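Local coordinates for uncharacterized protein VP0806 (Vibrio parahaemolyticus, PDB 2R5S), which is of unknown function but, as a thioredoxin-domain protein, may reduce protein disulfides, and is represented here by its helical tetratricopeptide-repeat part, at residues F108-C112 with A141-V146; D124-E129 with I163-Y167. All blocks are in the same frame, centred on the assembly; numbering follows the deposited sequence.

Contact 1 (F108-C112 with A141-V146)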
ATOM      1  N   PHE A 108     -17.438  -2.181 -17.065  1.00 56.20           N
ATOM      2  CA  PHE A 108     -16.844  -2.783 -15.858  1.00 54.73           C
ATOM      3  C   PHE A 108     -15.469  -3.339 -16.140  1.00 54.45           C
ATOM      4  O   PHE A 108     -14.622  -3.310 -15.286  1.00 54.75           O
ATOM      5  CB  PHE A 108     -17.746  -3.883 -15.273  1.00 53.82           C
ATOM      6  CG  PHE A 108     -19.029  -3.340 -14.640  1.00 54.74           C
ATOM      7  CD1 PHE A 108     -19.064  -2.046 -14.126  1.00 53.29           C
ATOM      8  CD2 PHE A 108     -20.178  -4.104 -14.594  1.00 51.86           C
ATOM      9  CE1 PHE A 108     -20.247  -1.514 -13.541  1.00 54.96           C
ATOM     10  CE2 PHE A 108     -21.361  -3.594 -14.019  1.00 59.94           C
ATOM     11  CZ  PHE A 108     -21.392  -2.292 -13.483  1.00 56.59           C
ATOM     12  N   GLU A 109     -15.267  -3.856 -17.341  1.00 54.13           N
ATOM     13  CA  GLU A 109     -13.993  -4.437 -17.732  1.00 54.54           C
ATOM     14  C   GLU A 109     -12.824  -3.386 -17.809  1.00 54.97           C
ATOM     15  O   GLU A 109     -11.639  -3.723 -17.633  1.00 54.26           O
ATOM     16  CB  GLU A 109     -14.172  -5.191 -19.064  1.00 53.53           C
ATOM     17  CG  GLU A 109     -12.841  -5.704 -19.623  1.00 57.10           C
ATOM     18  CD  GLU A 109     -12.911  -6.313 -21.033  1.00 54.12           C
ATOM     19  OE1 GLU A 109     -13.875  -7.033 -21.342  1.00 56.65           O
ATOM     20  OE2 GLU A 109     -11.985  -6.058 -21.816  1.00 53.76           O
ATOM     21  N   LEU A 110     -13.166  -2.135 -18.099  1.00 55.27           N
ATOM     22  CA  LEU A 110     -12.188  -1.033 -18.087  1.00 55.48           C
ATOM     23  C   LEU A 110     -11.821  -0.673 -16.661  1.00 54.52           C
ATOM     24  O   LEU A 110     -10.710  -0.222 -16.385  1.00 54.54           O
ATOM     25  CB  LEU A 110     -12.777   0.219 -18.718  1.00 55.75           C
ATOM     26  CG  LEU A 110     -12.217   0.550 -20.095  1.00 57.35           C
ATOM     27  CD1 LEU A 110     -13.192   1.543 -20.703  1.00 57.68           C
ATOM     28  CD2 LEU A 110     -10.806   1.148 -19.891  1.00 58.12           C
ATOM     29  N   ALA A 111     -12.777  -0.870 -15.776  1.00 53.82           N
ATOM     30  CA  ALA A 111     -12.597  -0.525 -14.387  1.00 54.42           C
ATOM     31  C   ALA A 111     -11.634  -1.494 -13.755  1.00 54.17           C
ATOM     32  O   ALA A 111     -10.685  -1.066 -13.096  1.00 54.69           O
ATOM     33  CB  ALA A 111     -13.917  -0.428 -13.653  1.00 53.41           C
ATOM     34  N   CYS A 112     -11.820  -2.784 -14.035  1.00 54.74           N
ATOM     35  CA  CYS A 112     -10.892  -3.833 -13.608  1.00 54.67           C
ATOM     36  C   CYS A 112      -9.475  -3.546 -14.046  1.00 53.79           C
ATOM     37  O   CYS A 112      -8.553  -3.661 -13.255  1.00 55.51           O
ATOM     38  CB  CYS A 112     -11.385  -5.216 -14.065  1.00 54.65           C
ATOM     39  SG  CYS A 112     -12.853  -5.765 -13.069  1.00 59.96           S
ATOM     40  N   ALA A 141     -20.739  -7.994 -10.441  1.00 51.20           N
ATOM     41  CA  ALA A 141     -20.433  -7.118 -11.560  1.00 50.83           C
ATOM     42  C   ALA A 141     -19.500  -7.837 -12.473  1.00 51.01           C
ATOM     43  O   ALA A 141     -18.491  -8.338 -12.017  1.00 51.60           O
ATOM     44  CB  ALA A 141     -19.773  -5.849 -11.106  1.00 48.42           C
ATOM     45  N   GLN A 142     -19.805  -7.857 -13.760  1.00 52.43           N
ATOM     46  CA  GLN A 142     -18.848  -8.364 -14.744  1.00 53.67           C
ATOM     47  C   GLN A 142     -18.548  -9.859 -14.590  1.00 54.52           C
ATOM     48  O   GLN A 142     -17.466 -10.362 -14.927  1.00 56.21           O
ATOM     49  CB  GLN A 142     -17.581  -7.475 -14.820  1.00 52.74           C
ATOM     50  CG  GLN A 142     -16.638  -7.724 -16.054  1.00 53.03           C
ATOM     51  CD  GLN A 142     -17.259  -7.385 -17.415  1.00 53.48           C
ATOM     52  OE1 GLN A 142     -18.124  -6.520 -17.529  1.00 53.20           O
ATOM     53  NE2 GLN A 142     -16.782  -8.075 -18.472  1.00 53.88           N
ATOM     54  N   ASP A 143     -19.578 -10.601 -14.217  1.00 55.59           N
ATOM     55  CA  ASP A 143     -19.463 -12.047 -14.109  1.00 56.22           C
ATOM     56  C   ASP A 143     -18.513 -12.382 -12.966  1.00 56.10           C
ATOM     57  O   ASP A 143     -17.681 -13.305 -13.043  1.00 56.02           O
ATOM     58  CB  ASP A 143     -19.011 -12.691 -15.452  1.00 56.70           C
ATOM     59  CG  ASP A 143     -19.554 -14.069 -15.631  1.00 57.69           C
ATOM     60  OD1 ASP A 143     -20.550 -14.386 -14.948  1.00 54.45           O
ATOM     61  OD2 ASP A 143     -19.005 -14.852 -16.453  1.00 58.80           O
ATOM     62  N   GLY A 144     -18.666 -11.623 -11.894  1.00 56.25           N
ATOM     63  CA  GLY A 144     -17.754 -11.702 -10.779  1.00 57.07           C
ATOM     64  C   GLY A 144     -16.287 -11.391 -10.999  1.00 57.33           C
ATOM     65  O   GLY A 144     -15.496 -11.642 -10.099  1.00 57.86           O
ATOM     66  N   GLU A 145     -15.930 -10.827 -12.165  1.00 57.12           N
ATOM     67  CA  GLU A 145     -14.570 -10.364 -12.447  1.00 57.04           C
ATOM     68  C   GLU A 145     -14.159  -9.100 -11.651  1.00 56.76           C
ATOM     69  O   GLU A 145     -12.988  -8.872 -11.447  1.00 58.12           O
ATOM     70  CB  GLU A 145     -14.361 -10.233 -13.988  1.00 56.97           C
ATOM     71  CG  GLU A 145     -13.364  -9.185 -14.501  1.00 58.89           C
ATOM     72  CD  GLU A 145     -13.180  -9.169 -16.084  1.00 60.30           C
ATOM     73  OE1 GLU A 145     -12.556  -8.190 -16.620  1.00 60.94           O
ATOM     74  OE2 GLU A 145     -13.682 -10.099 -16.784  1.00 59.71           O
ATOM     75  N   VAL A 146     -15.107  -8.296 -11.193  1.00 54.49           N
ATOM     76  CA  VAL A 146     -14.819  -7.160 -10.372  1.00 53.48           C
ATOM     77  C   VAL A 146     -14.532  -7.504  -8.914  1.00 54.19           C
ATOM     78  O   VAL A 146     -13.589  -6.978  -8.346  1.00 54.76           O
ATOM     79  CB  VAL A 146     -16.026  -6.128 -10.370  1.00 52.95           C
ATOM     80  CG1 VAL A 146     -15.905  -5.148  -9.219  1.00 49.33           C
ATOM     81  CG2 VAL A 146     -16.140  -5.416 -11.723  1.00 49.89           C
TER
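F108 O, in the helical turn whose F108 and C112 side chains pack against A141-V146, accepts two backbone N-H groups: C112 N at 3.1 Å and, more weakly, A111 N. No hydrogen bond spans the two segments, and the contact itself is van der Waals packing. The F108 ring lies under the methyl of A141, a CH-pi contact with A141 CB 4.3 Å from the ring centroid and 26° off the ring normal. C112 SG is anti to the carbonyl carbon (chi1 -73°), which directs the sulfur to E145 and V146. There it meets V146 CG2 at 3.6 Å and lies 3.5 Å from E145 O. V146 CG2 also touches F108 CB, so one methyl contacts two residues a turn apart on helix 108-120. In this tetratricopeptide-repeat fold, helix 108-120 is thus joined to the start of helix 145-157, while I134 and L135 of the intervening helix 124-135 add further apolar contacts to F108, A111, A141 and V146. Helix 145-157 is entered through a type I' turn from Q142 to E145, closed by E145 N to Q142 O at 3.2 Å, with G144 as N-cap. Q142 bends at chi2 (65°), which lays its amide against F108 CB and the backbone N and CB of E109: OE1 rests 3.5 Å from F108 CB, and NE2 lies alongside E109 CB. On the more exposed side E145 brings OE1 to 3.9 Å from E109 CG, and the like-charged carboxylates stay apart, E109 OE1 lying 5.0 Å from E145 OE1.

Contact 2 (D124-E129 with I163-Y167)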
ATOM      1  N   ASP A 124      -3.412   2.061  -4.525  1.00 54.33           N
ATOM      2  CA  ASP A 124      -4.309   0.979  -4.140  1.00 55.32           C
ATOM      3  C   ASP A 124      -5.539   1.452  -3.483  1.00 54.63           C
ATOM      4  O   ASP A 124      -6.530   0.793  -3.597  1.00 55.83           O
ATOM      5  CB  ASP A 124      -3.630  -0.041  -3.239  1.00 55.91           C
ATOM      6  CG  ASP A 124      -2.424  -0.654  -3.895  1.00 57.82           C
ATOM      7  OD1 ASP A 124      -2.568  -1.171  -5.026  1.00 60.69           O
ATOM      8  OD2 ASP A 124      -1.329  -0.586  -3.292  1.00 61.55           O
ATOM      9  N   GLU A 125      -5.487   2.570  -2.789  1.00 54.98           N
ATOM     10  CA  GLU A 125      -6.700   3.156  -2.209  1.00 56.19           C
ATOM     11  C   GLU A 125      -7.700   3.433  -3.309  1.00 55.21           C
ATOM     12  O   GLU A 125      -8.816   2.927  -3.257  1.00 57.29           O
ATOM     13  CB  GLU A 125      -6.421   4.411  -1.343  1.00 56.20           C
ATOM     14  CG  GLU A 125      -7.598   4.819  -0.430  1.00 58.57           C
ATOM     15  CD  GLU A 125      -7.356   6.137   0.320  1.00 60.78           C
ATOM     16  OE1 GLU A 125      -7.165   7.208  -0.318  1.00 68.39           O
ATOM     17  OE2 GLU A 125      -7.377   6.121   1.574  1.00 67.59           O
ATOM     18  N   GLU A 126      -7.298   4.203  -4.318  1.00 55.15           N
ATOM     19  CA  GLU A 126      -8.101   4.430  -5.540  1.00 54.34           C
ATOM     20  C   GLU A 126      -8.518   3.171  -6.322  1.00 54.16           C
ATOM     21  O   GLU A 126      -9.651   3.126  -6.764  1.00 54.53           O
ATOM     22  CB  GLU A 126      -7.356   5.357  -6.521  1.00 54.03           C
ATOM     23  CG  GLU A 126      -7.195   6.833  -6.082  1.00 54.87           C
ATOM     24  CD  GLU A 126      -6.049   7.507  -6.828  1.00 55.02           C
ATOM     25  OE1 GLU A 126      -4.877   7.085  -6.643  1.00 55.29           O
ATOM     26  OE2 GLU A 126      -6.323   8.421  -7.638  1.00 55.90           O
ATOM     27  N   ALA A 127      -7.591   2.227  -6.589  1.00 53.33           N
ATOM     28  CA  ALA A 127      -7.917   0.919  -7.142  1.00 53.11           C
ATOM     29  C   ALA A 127      -9.139   0.286  -6.401  1.00 54.89           C
ATOM     30  O   ALA A 127     -10.132  -0.059  -7.020  1.00 57.11           O
ATOM     31  CB  ALA A 127      -6.745   0.011  -6.978  1.00 51.28           C
ATOM     32  N   LEU A 128      -9.052   0.131  -5.082  1.00 54.68           N
ATOM     33  CA  LEU A 128     -10.064  -0.570  -4.312  1.00 54.03           C
ATOM     34  C   LEU A 128     -11.299   0.290  -4.200  1.00 54.28           C
ATOM     35  O   LEU A 128     -12.406  -0.238  -4.043  1.00 53.72           O
ATOM     36  CB  LEU A 128      -9.543  -0.900  -2.909  1.00 53.85           C
ATOM     37  CG  LEU A 128      -8.474  -1.995  -2.857  1.00 53.21           C
ATOM     38  CD1 LEU A 128      -7.578  -1.956  -1.609  1.00 49.81           C
ATOM     39  CD2 LEU A 128      -9.042  -3.427  -3.105  1.00 52.45           C
ATOM     40  N   GLU A 129     -11.156   1.613  -4.229  1.00 53.79           N
ATOM     41  CA  GLU A 129     -12.393   2.460  -4.088  1.00 53.14           C
ATOM     42  C   GLU A 129     -13.121   2.390  -5.436  1.00 53.55           C
ATOM     43  O   GLU A 129     -14.325   2.200  -5.503  1.00 51.38           O
ATOM     44  CB  GLU A 129     -12.060   3.902  -3.787  1.00 52.93           C
ATOM     45  CG  GLU A 129     -13.265   4.872  -3.919  1.00 56.14           C
ATOM     46  CD  GLU A 129     -14.041   5.051  -2.643  1.00 60.05           C
ATOM     47  OE1 GLU A 129     -13.803   4.276  -1.677  1.00 63.38           O
ATOM     48  OE2 GLU A 129     -14.924   5.961  -2.577  1.00 64.55           O
ATOM     49  N   ILE A 163      -5.113  -0.068   4.345  1.00 57.55           N
ATOM     50  CA  ILE A 163      -6.053   0.171   3.225  1.00 56.53           C
ATOM     51  C   ILE A 163      -6.681  -1.193   2.889  1.00 54.60           C
ATOM     52  O   ILE A 163      -7.890  -1.306   2.849  1.00 53.67           O
ATOM     53  CB  ILE A 163      -5.361   0.888   1.997  1.00 56.76           C
ATOM     54  CG1 ILE A 163      -5.089   2.369   2.305  1.00 58.72           C
ATOM     55  CG2 ILE A 163      -6.188   0.785   0.703  1.00 57.43           C
ATOM     56  CD1 ILE A 163      -6.375   3.225   2.551  1.00 61.13           C
ATOM     57  N   ALA A 164      -5.846  -2.219   2.687  1.00 53.23           N
ATOM     58  CA  ALA A 164      -6.324  -3.582   2.496  1.00 51.70           C
ATOM     59  C   ALA A 164      -7.312  -3.940   3.617  1.00 51.93           C
ATOM     60  O   ALA A 164      -8.405  -4.369   3.334  1.00 51.35           O
ATOM     61  CB  ALA A 164      -5.106  -4.628   2.459  1.00 51.74           C
ATOM     62  N   SER A 165      -6.952  -3.730   4.881  1.00 52.26           N
ATOM     63  CA  SER A 165      -7.866  -4.038   5.972  1.00 52.83           C
ATOM     64  C   SER A 165      -9.188  -3.255   5.968  1.00 53.50           C
ATOM     65  O   SER A 165     -10.216  -3.771   6.408  1.00 52.66           O
ATOM     66  CB  SER A 165      -7.165  -3.908   7.321  1.00 53.50           C
ATOM     67  OG  SER A 165      -6.033  -4.780   7.379  1.00 56.47           O
ATOM     68  N   LYS A 166      -9.197  -2.019   5.487  1.00 53.50           N
ATOM     69  CA  LYS A 166     -10.471  -1.299   5.512  1.00 55.55           C
ATOM     70  C   LYS A 166     -11.450  -1.819   4.446  1.00 55.56           C
ATOM     71  O   LYS A 166     -12.620  -1.955   4.674  1.00 56.74           O
ATOM     72  CB  LYS A 166     -10.260   0.228   5.447  1.00 55.47           C
ATOM     73  CG  LYS A 166     -11.279   0.985   4.623  1.00 57.31           C
ATOM     74  CD  LYS A 166     -10.830   2.420   4.398  1.00 60.26           C
ATOM     75  CE  LYS A 166     -11.571   3.031   3.232  1.00 64.86           C
ATOM     76  NZ  LYS A 166     -12.829   3.788   3.602  1.00 64.78           N
ATOM     77  N   TYR A 167     -10.934  -2.143   3.280  1.00 57.98           N
ATOM     78  CA  TYR A 167     -11.730  -2.714   2.208  1.00 57.59           C
ATOM     79  C   TYR A 167     -12.105  -4.168   2.392  1.00 56.63           C
ATOM     80  O   TYR A 167     -13.210  -4.542   2.004  1.00 57.57           O
ATOM     81  CB  TYR A 167     -11.062  -2.434   0.871  1.00 58.01           C
ATOM     82  CG  TYR A 167     -11.185  -0.953   0.557  1.00 60.74           C
ATOM     83  CD1 TYR A 167     -12.296  -0.452  -0.117  1.00 60.24           C
ATOM     84  CD2 TYR A 167     -10.212  -0.043   0.992  1.00 62.57           C
ATOM     85  CE1 TYR A 167     -12.403   0.857  -0.374  1.00 60.73           C
ATOM     86  CE2 TYR A 167     -10.319   1.289   0.715  1.00 61.66           C
ATOM     87  CZ  TYR A 167     -11.408   1.725   0.025  1.00 61.16           C
ATOM     88  OH  TYR A 167     -11.553   3.065  -0.219  1.00 64.50           O
TER
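Y167 lays its ring against L128 where helix 124-135 and helix 162-174 run side by side in the tetratricopeptide-repeat helix stack. The axes of the two short segments come within 10.3 Å, and their directions are nearly parallel. L128 CB sits nearly over the centre of one ring face, 3.9 Å from the Y167 centroid, a CH-pi contact. With chi1 at -71° the Y167 ring swings to the side of its backbone N, away from its carbonyl carbon, and lies against L128, letting the phenol reach past it. Beyond CB, the branch of L128 turns to I163, CD1 meeting I163 CG2 at 3.8 Å. I163 divides its work between two branches: CG2 lies against L128 and E125 CA, while CD1 crosses the extended E125 side chain at about a right angle, 3.2 Å from E125 OE2. I153 of helix 145-157 touches L128 and F150 touches Y167, so this apolar layer continues into a third helix. K166 NZ, bonded to Q170 OE1, stands 5.4 Å from E129 OE1 and may add weak electrostatic stabilisation to that carboxylate. E129 bends at chi2 (90°) to bring its carboxylate, nearly perpendicular to the tyrosine ring, to the ring's edge; there Y167 OH donates to E129 OE1 at 2.9 Å, approaching on the anti side, 26° out of the carboxylate plane.

Overall arrangement
Both contacts belong to the C-terminal tetratricopeptide-repeat half, and each joins helices separated in sequence by another helix; along the chain their segments alternate. Contact 1 is the more peripheral, its centre about 22 Å from the chain centre, that of contact 2 about 8 Å; their centres lie about 16 Å apart and their nearest atoms about 6 Å, so the two do not touch. Two helices serve both neighbourhoods: helix 124-135 with opposite ends, helix 145-157 with its start in contact 1 and residues further along beside contact 2. Contact 1 joins a helix to a turn and helix start, without a hydrogen bond across; contact 2 packs helix on helix and adds a hydrogen bond from buried Y167 to the partly exposed E129.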